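Local coordinates for Esterase/lipase (Lactobacillus rhamnosus, PDB 4N5H), which probably hydrolyses carboxylic esters, and may also transfer acyl groups, as an esterase of the alpha/beta-hydrolase fold, at residues A[235-249]-A[264-278]. The protein carries 1 engineered substitution. Numbering follows the deposited sequence.
Sequences FMLIGGQNDSFYLQS and TTKLWPASAGPHLKH. With IPA (isopropyl alcohol), chain B.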
loop_
_atom_site.group_PDB
_atom_site.type_symbol
_atom_site.label_atom_id
_atom_site.label_comp_id
_atom_site.label_asym_id
_atom_site.label_seq_id
_atom_site.Cartn_x
_atom_site.Cartn_y
_atom_site.Cartn_z
ATOM N N PHE A 235 24.648 20.891 -24.848
ATOM C CA PHE A 235 24.037 19.576 -24.683
ATOM C C PHE A 235 24.908 18.711 -23.815
ATOM O O PHE A 235 26.149 18.896 -23.679
ATOM C CB PHE A 235 23.809 18.864 -25.967
ATOM C CG PHE A 235 22.615 19.410 -26.757
ATOM C CD1 PHE A 235 22.658 20.647 -27.376
ATOM C CD2 PHE A 235 21.422 18.682 -26.872
ATOM C CE1 PHE A 235 21.553 21.136 -28.084
ATOM C CE2 PHE A 235 20.385 19.170 -27.604
ATOM C CZ PHE A 235 20.401 20.397 -28.175
ATOM N N MET A 236 24.262 17.717 -23.175
ATOM C CA MET A 236 25.021 16.650 -22.474
ATOM C C MET A 236 24.425 15.316 -22.877
ATOM O O MET A 236 23.161 15.128 -22.772
ATOM C CB MET A 236 24.951 16.829 -20.981
ATOM C CG MET A 236 25.708 15.784 -20.197
ATOM S SD MET A 236 25.573 16.035 -18.433
ATOM C CE MET A 236 26.579 14.651 -17.841
ATOM N N LEU A 237 25.236 14.417 -23.383
ATOM C CA LEU A 237 24.760 13.165 -23.897
ATOM C C LEU A 237 25.181 12.073 -22.922
ATOM O O LEU A 237 26.368 11.905 -22.660
ATOM C CB LEU A 237 25.312 12.851 -25.282
ATOM C CG LEU A 237 24.996 11.512 -25.869
ATOM C CD1 LEU A 237 23.466 11.368 -26.010
ATOM C CD2 LEU A 237 25.696 11.369 -27.241
ATOM N N ILE A 238 24.170 11.384 -22.402
ATOM C CA ILE A 238 24.277 10.328 -21.387
ATOM C C ILE A 238 23.823 9.027 -21.939
ATOM O O ILE A 238 22.772 8.931 -22.571
ATOM C CB ILE A 238 23.442 10.727 -20.167
ATOM C CG1 ILE A 238 23.979 11.996 -19.536
ATOM C CG2 ILE A 238 23.326 9.601 -19.157
ATOM C CD1 ILE A 238 23.015 12.688 -18.574
ATOM N N GLY A 239 24.577 7.954 -21.642
ATOM C CA GLY A 239 24.195 6.627 -22.112
ATOM C C GLY A 239 25.362 5.693 -21.966
ATOM O O GLY A 239 26.112 5.772 -20.957
ATOM N N GLY A 240 25.511 4.782 -22.922
ATOM C CA GLY A 240 26.637 3.875 -22.839
ATOM C C GLY A 240 26.569 2.760 -23.810
ATOM O O GLY A 240 25.558 2.520 -24.479
ATOM N N GLN A 241 27.680 1.981 -23.882
ATOM C CA GLN A 241 27.763 0.917 -24.837
ATOM C C GLN A 241 26.840 -0.247 -24.564
ATOM O O GLN A 241 26.579 -1.008 -25.492
ATOM C CB GLN A 241 29.222 0.395 -24.852
ATOM C CG GLN A 241 30.161 1.479 -25.239
ATOM C CD GLN A 241 31.560 0.947 -25.458
ATOM O OE1 GLN A 241 32.108 0.249 -24.617
ATOM N NE2 GLN A 241 32.161 1.350 -26.574
ATOM N N ASN A 242 26.223 -0.384 -23.376
ATOM C CA ASN A 242 25.204 -1.354 -23.133
ATOM C C ASN A 242 23.769 -0.822 -23.281
ATOM O O ASN A 242 22.807 -1.519 -22.997
ATOM C CB ASN A 242 25.411 -2.059 -21.764
ATOM C CG ASN A 242 26.301 -3.280 -21.913
ATOM O OD1 ASN A 242 25.975 -4.166 -22.687
ATOM N ND2 ASN A 242 27.439 -3.286 -21.263
ATOM N N ASP A 243 23.602 0.425 -23.728
ATOM C CA ASP A 243 22.303 0.915 -24.185
ATOM C C ASP A 243 21.872 0.186 -25.461
ATOM O O ASP A 243 22.628 0.163 -26.402
ATOM C CB ASP A 243 22.467 2.442 -24.414
ATOM C CG ASP A 243 21.235 3.083 -25.036
ATOM O OD1 ASP A 243 20.128 2.530 -24.845
ATOM O OD2 ASP A 243 21.396 4.131 -25.654
ATOM N N SER A 244 20.730 -0.437 -25.483
ATOM C CA SER A 244 20.238 -1.058 -26.679
ATOM C C SER A 244 20.137 -0.035 -27.824
ATOM O O SER A 244 20.279 -0.429 -28.966
ATOM C CB SER A 244 18.857 -1.600 -26.448
ATOM O OG SER A 244 17.970 -0.655 -25.871
ATOM N N PHE A 245 20.005 1.259 -27.522
ATOM C CA PHE A 245 20.041 2.356 -28.536
ATOM C C PHE A 245 21.344 3.053 -28.663
ATOM O O PHE A 245 21.428 4.195 -29.129
ATOM C CB PHE A 245 18.933 3.369 -28.218
ATOM C CG PHE A 245 17.552 2.842 -28.479
ATOM C CD1 PHE A 245 16.827 2.243 -27.478
ATOM C CD2 PHE A 245 17.037 2.875 -29.763
ATOM C CE1 PHE A 245 15.515 1.810 -27.628
ATOM C CE2 PHE A 245 15.739 2.366 -29.960
ATOM C CZ PHE A 245 14.973 1.913 -28.875
ATOM N N TYR A 246 22.465 2.410 -28.364
ATOM C CA TYR A 246 23.753 3.078 -28.410
ATOM C C TYR A 246 24.027 3.602 -29.836
ATOM O O TYR A 246 24.668 4.639 -29.987
ATOM C CB TYR A 246 24.878 2.103 -27.988
ATOM C CG TYR A 246 26.257 2.674 -27.960
ATOM C CD1 TYR A 246 26.615 3.867 -27.251
ATOM C CD2 TYR A 246 27.282 2.051 -28.709
ATOM C CE1 TYR A 246 27.887 4.351 -27.209
ATOM C CE2 TYR A 246 28.565 2.563 -28.661
ATOM C CZ TYR A 246 28.878 3.683 -27.916
ATOM O OH TYR A 246 30.127 4.187 -27.899
ATOM N N LEU A 247 23.583 2.887 -30.868
ATOM C CA LEU A 247 23.850 3.392 -32.200
ATOM C C LEU A 247 23.267 4.779 -32.430
ATOM O O LEU A 247 23.809 5.606 -33.160
ATOM C CB LEU A 247 23.291 2.470 -33.289
ATOM C CG LEU A 247 24.037 1.162 -33.584
ATOM C CD1 LEU A 247 23.556 0.743 -34.986
ATOM C CD2 LEU A 247 25.581 1.268 -33.492
ATOM N N GLN A 248 22.109 5.045 -31.828
ATOM C CA GLN A 248 21.559 6.413 -31.865
ATOM C C GLN A 248 22.443 7.481 -31.234
ATOM O O GLN A 248 22.501 8.600 -31.680
ATOM C CB GLN A 248 20.198 6.424 -31.195
ATOM C CG GLN A 248 19.129 5.706 -31.974
ATOM C CD GLN A 248 18.521 6.573 -33.075
ATOM O OE1 GLN A 248 18.351 7.784 -32.918
ATOM N NE2 GLN A 248 18.263 5.970 -34.213
ATOM N N SER A 249 23.056 7.173 -30.072
ATOM C CA SER A 249 23.991 8.053 -29.471
ATOM C C SER A 249 25.224 8.279 -30.377
ATOM O O SER A 249 25.695 9.408 -30.524
ATOM C CB SER A 249 24.448 7.514 -28.074
ATOM O OG SER A 249 23.432 7.672 -27.096
ATOM N N THR A 264 29.050 17.928 -23.844
ATOM C CA THR A 264 29.841 16.974 -23.080
ATOM C C THR A 264 29.109 15.647 -23.059
ATOM O O THR A 264 27.941 15.535 -23.498
ATOM C CB THR A 264 30.048 17.473 -21.654
ATOM O OG1 THR A 264 28.742 17.696 -20.972
ATOM C CG2 THR A 264 30.825 18.795 -21.610
ATOM N N THR A 265 29.788 14.601 -22.598
ATOM C CA THR A 265 29.237 13.277 -22.589
ATOM C C THR A 265 29.453 12.621 -21.267
ATOM O O THR A 265 30.397 12.927 -20.549
ATOM C CB THR A 265 29.809 12.366 -23.667
ATOM O OG1 THR A 265 31.236 12.173 -23.382
ATOM C CG2 THR A 265 29.636 12.924 -25.056
ATOM N N LYS A 266 28.590 11.658 -20.984
ATOM C CA LYS A 266 28.767 10.692 -19.872
ATOM C C LYS A 266 28.311 9.369 -20.431
ATOM O O LYS A 266 27.178 8.965 -20.245
ATOM C CB LYS A 266 28.027 11.076 -18.595
ATOM C CG LYS A 266 28.175 10.079 -17.442
ATOM C CD LYS A 266 29.313 10.324 -16.596
ATOM C CE LYS A 266 29.281 9.506 -15.297
ATOM N NZ LYS A 266 30.696 9.693 -14.886
ATOM N N LEU A 267 29.189 8.701 -21.174
ATOM C CA LEU A 267 28.857 7.442 -21.877
ATOM C C LEU A 267 29.615 6.335 -21.207
ATOM O O LEU A 267 30.871 6.346 -21.194
ATOM C CB LEU A 267 29.287 7.556 -23.336
ATOM C CG LEU A 267 28.417 8.515 -24.152
ATOM C CD1 LEU A 267 29.141 8.907 -25.429
ATOM C CD2 LEU A 267 27.060 7.919 -24.455
ATOM N N TRP A 268 28.905 5.398 -20.633
ATOM C CA TRP A 268 29.523 4.351 -19.892
ATOM C C TRP A 268 30.102 3.289 -20.865
ATOM O O TRP A 268 29.393 2.794 -21.776
ATOM C CB TRP A 268 28.461 3.755 -18.934
ATOM C CG TRP A 268 28.113 4.675 -17.803
ATOM C CD1 TRP A 268 27.197 5.717 -17.798
ATOM C CD2 TRP A 268 28.727 4.672 -16.493
ATOM N NE1 TRP A 268 27.179 6.293 -16.570
ATOM C CE2 TRP A 268 28.087 5.685 -15.750
ATOM C CE3 TRP A 268 29.709 3.877 -15.877
ATOM C CZ2 TRP A 268 28.423 5.971 -14.451
ATOM C CZ3 TRP A 268 30.048 4.170 -14.561
ATOM C CH2 TRP A 268 29.403 5.169 -13.867
ATOM N N PRO A 269 31.309 2.799 -20.562
ATOM C CA PRO A 269 31.854 1.692 -21.375
ATOM C C PRO A 269 31.219 0.347 -21.069
ATOM O O PRO A 269 30.734 0.093 -19.948
ATOM C CB PRO A 269 33.330 1.698 -20.969
ATOM C CG PRO A 269 33.346 2.147 -19.598
ATOM C CD PRO A 269 32.213 3.184 -19.448
ATOM N N ALA A 270 31.310 -0.571 -21.998
ATOM C CA ALA A 270 30.779 -1.911 -21.801
ATOM C C ALA A 270 31.361 -2.600 -20.587
ATOM O O ALA A 270 30.677 -3.341 -19.907
ATOM C CB ALA A 270 30.946 -2.778 -23.048
ATOM N N SER A 271 32.611 -2.287 -20.296
ATOM C CA SER A 271 33.313 -2.846 -19.145
ATOM C C SER A 271 32.693 -2.462 -17.821
ATOM O O SER A 271 32.904 -3.163 -16.804
ATOM C CB SER A 271 34.806 -2.414 -19.206
ATOM O OG SER A 271 34.949 -1.027 -19.111
ATOM N N ALA A 272 31.928 -1.358 -17.780
ATOM C CA ALA A 272 31.226 -0.955 -16.557
ATOM C C ALA A 272 29.956 -1.780 -16.273
ATOM O O ALA A 272 29.321 -1.673 -15.196
ATOM C CB ALA A 272 30.821 0.514 -16.602
ATOM N N GLY A 273 29.618 -2.697 -17.134
ATOM C CA GLY A 273 28.731 -3.755 -16.773
ATOM C C GLY A 273 27.422 -3.857 -17.605
ATOM O O GLY A 273 26.927 -2.878 -18.140
ATOM N N PRO A 274 26.805 -5.030 -17.599
ATOM C CA PRO A 274 25.640 -5.266 -18.357
ATOM C C PRO A 274 24.364 -4.630 -17.778
ATOM O O PRO A 274 23.307 -4.566 -18.448
ATOM C CB PRO A 274 25.543 -6.778 -18.303
ATOM C CG PRO A 274 26.092 -7.158 -17.006
ATOM C CD PRO A 274 27.249 -6.245 -16.872
ATOM N N HIS A 275 24.435 -4.274 -16.481
ATOM C CA HIS A 275 23.303 -3.648 -15.848
ATOM C C HIS A 275 23.065 -2.212 -16.312
ATOM O O HIS A 275 21.958 -1.672 -16.098
ATOM C CB HIS A 275 23.481 -3.699 -14.317
ATOM C CG HIS A 275 24.754 -3.100 -13.843
ATOM N ND1 HIS A 275 25.998 -3.655 -14.128
ATOM C CD2 HIS A 275 25.008 -1.987 -13.121
ATOM C CE1 HIS A 275 26.937 -2.941 -13.551
ATOM N NE2 HIS A 275 26.363 -1.931 -12.927
ATOM N N LEU A 276 24.064 -1.589 -16.963
ATOM C CA LEU A 276 23.956 -0.163 -17.381
ATOM C C LEU A 276 23.267 -0.153 -18.733
ATOM O O LEU A 276 23.802 0.245 -19.782
ATOM C CB LEU A 276 25.353 0.418 -17.425
ATOM C CG LEU A 276 26.030 0.397 -16.091
ATOM C CD1 LEU A 276 27.326 1.139 -16.241
ATOM C CD2 LEU A 276 25.196 0.967 -14.955
ATOM N N LYS A 277 22.018 -0.585 -18.657
ATOM C CA LYS A 277 21.151 -0.734 -19.821
ATOM C C LYS A 277 20.528 0.601 -20.243
ATOM O O LYS A 277 20.795 1.627 -19.676
ATOM C CB LYS A 277 20.040 -1.713 -19.476
ATOM C CG LYS A 277 19.073 -1.242 -18.365
ATOM C CD LYS A 277 17.843 -2.127 -18.239
ATOM C CE LYS A 277 16.834 -1.823 -19.362
ATOM N NZ LYS A 277 16.113 -0.525 -19.363
ATOM N N HIS A 278 19.674 0.547 -21.282
ATOM C CA HIS A 278 18.921 1.729 -21.724
ATOM C C HIS A 278 18.286 2.382 -20.545
ATOM O O HIS A 278 17.603 1.758 -19.755
ATOM C CB HIS A 278 17.830 1.216 -22.700
ATOM C CG HIS A 278 17.053 2.290 -23.366
ATOM N ND1 HIS A 278 17.643 3.187 -24.230
ATOM C CD2 HIS A 278 15.729 2.559 -23.375
ATOM C CE1 HIS A 278 16.715 4.027 -24.664
ATOM N NE2 HIS A 278 15.546 3.634 -24.216
HETATM C C1 IPA B . 33.304 6.290 -16.073
HETATM C C2 IPA B . 32.425 7.077 -17.091
HETATM C C3 IPA B . 31.050 6.611 -17.168
HETATM O O2 IPA B . 32.120 8.408 -16.755
HETATM O O HOH W 1 27.546 20.129 -21.615
HETATM O O HOH W 2 28.023 -0.740 -19.544
HETATM O O HOH W 3 26.337 1.152 -20.868
HETATM O O HOH W 4 29.076 -5.845 -20.234
HETATM O O HOH W 5 19.304 -1.816 -22.995
#
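Asp243 OD1 is gripped twice, by His278 ND1 at 2.6 Å and by the backbone N of Phe245 at 3.0 Å. ND1 comes on the syn side, 26° out of the carboxylate plane; Phe245 N comes from above the opposite face, closing an Asx turn. Asp243 swings its CG anti to N (chi1 174°), which carries the carboxylate to the ring edge. The two planes are 16° apart, and the ND1 bond, with that from NE2 to Ser146 OG, would help fix the rotation of the imidazole. Phe245 CD1 sits over one imidazole face, 3.3 Å from His278 CE1. Ser146 sits in a GxSxG sequence that probably forms the nucleophile elbow, so the three residues are consistent with the catalytic triad of an alpha/beta-hydrolase.

The acid and the histidine are carried by loops beyond the C-terminal ends of strands 235-240 and 263-268, parallel neighbours in a beta-alpha-beta crossover through helix 246-258. Six backbone hydrogen bonds join these chains, the last from Gln241 N to Trp268 O. Past the strands, Gln241 OE1 takes Ala270 N in the carbonyl plane, on a lone pair, at 2.9 Å. One water links Asn242 ND2 to Pro269 O and Gly273 O, a second links it to Ala270 O, while OD1 is hydrogen-bonded to Gln45 NE2 of the second subunit.

The Trp268 indole has Leu276 CD1 over one face and an isopropanol methyl over the other, with Gly239 O at its edge; NE1 is hydrogen-bonded to Thr293 OG1. With an alanine in place of this tryptophan, Thr293 OG1 would probably lose its indole N-H partner and a gap would open beside Leu276. Lys266 NZ, salt-bridged to Glu292 and Glu296 of helix 288-311, also donates a 2.7 Å hydrogen bond to O2 of the isopropanol, probably from the crystallisation liquor.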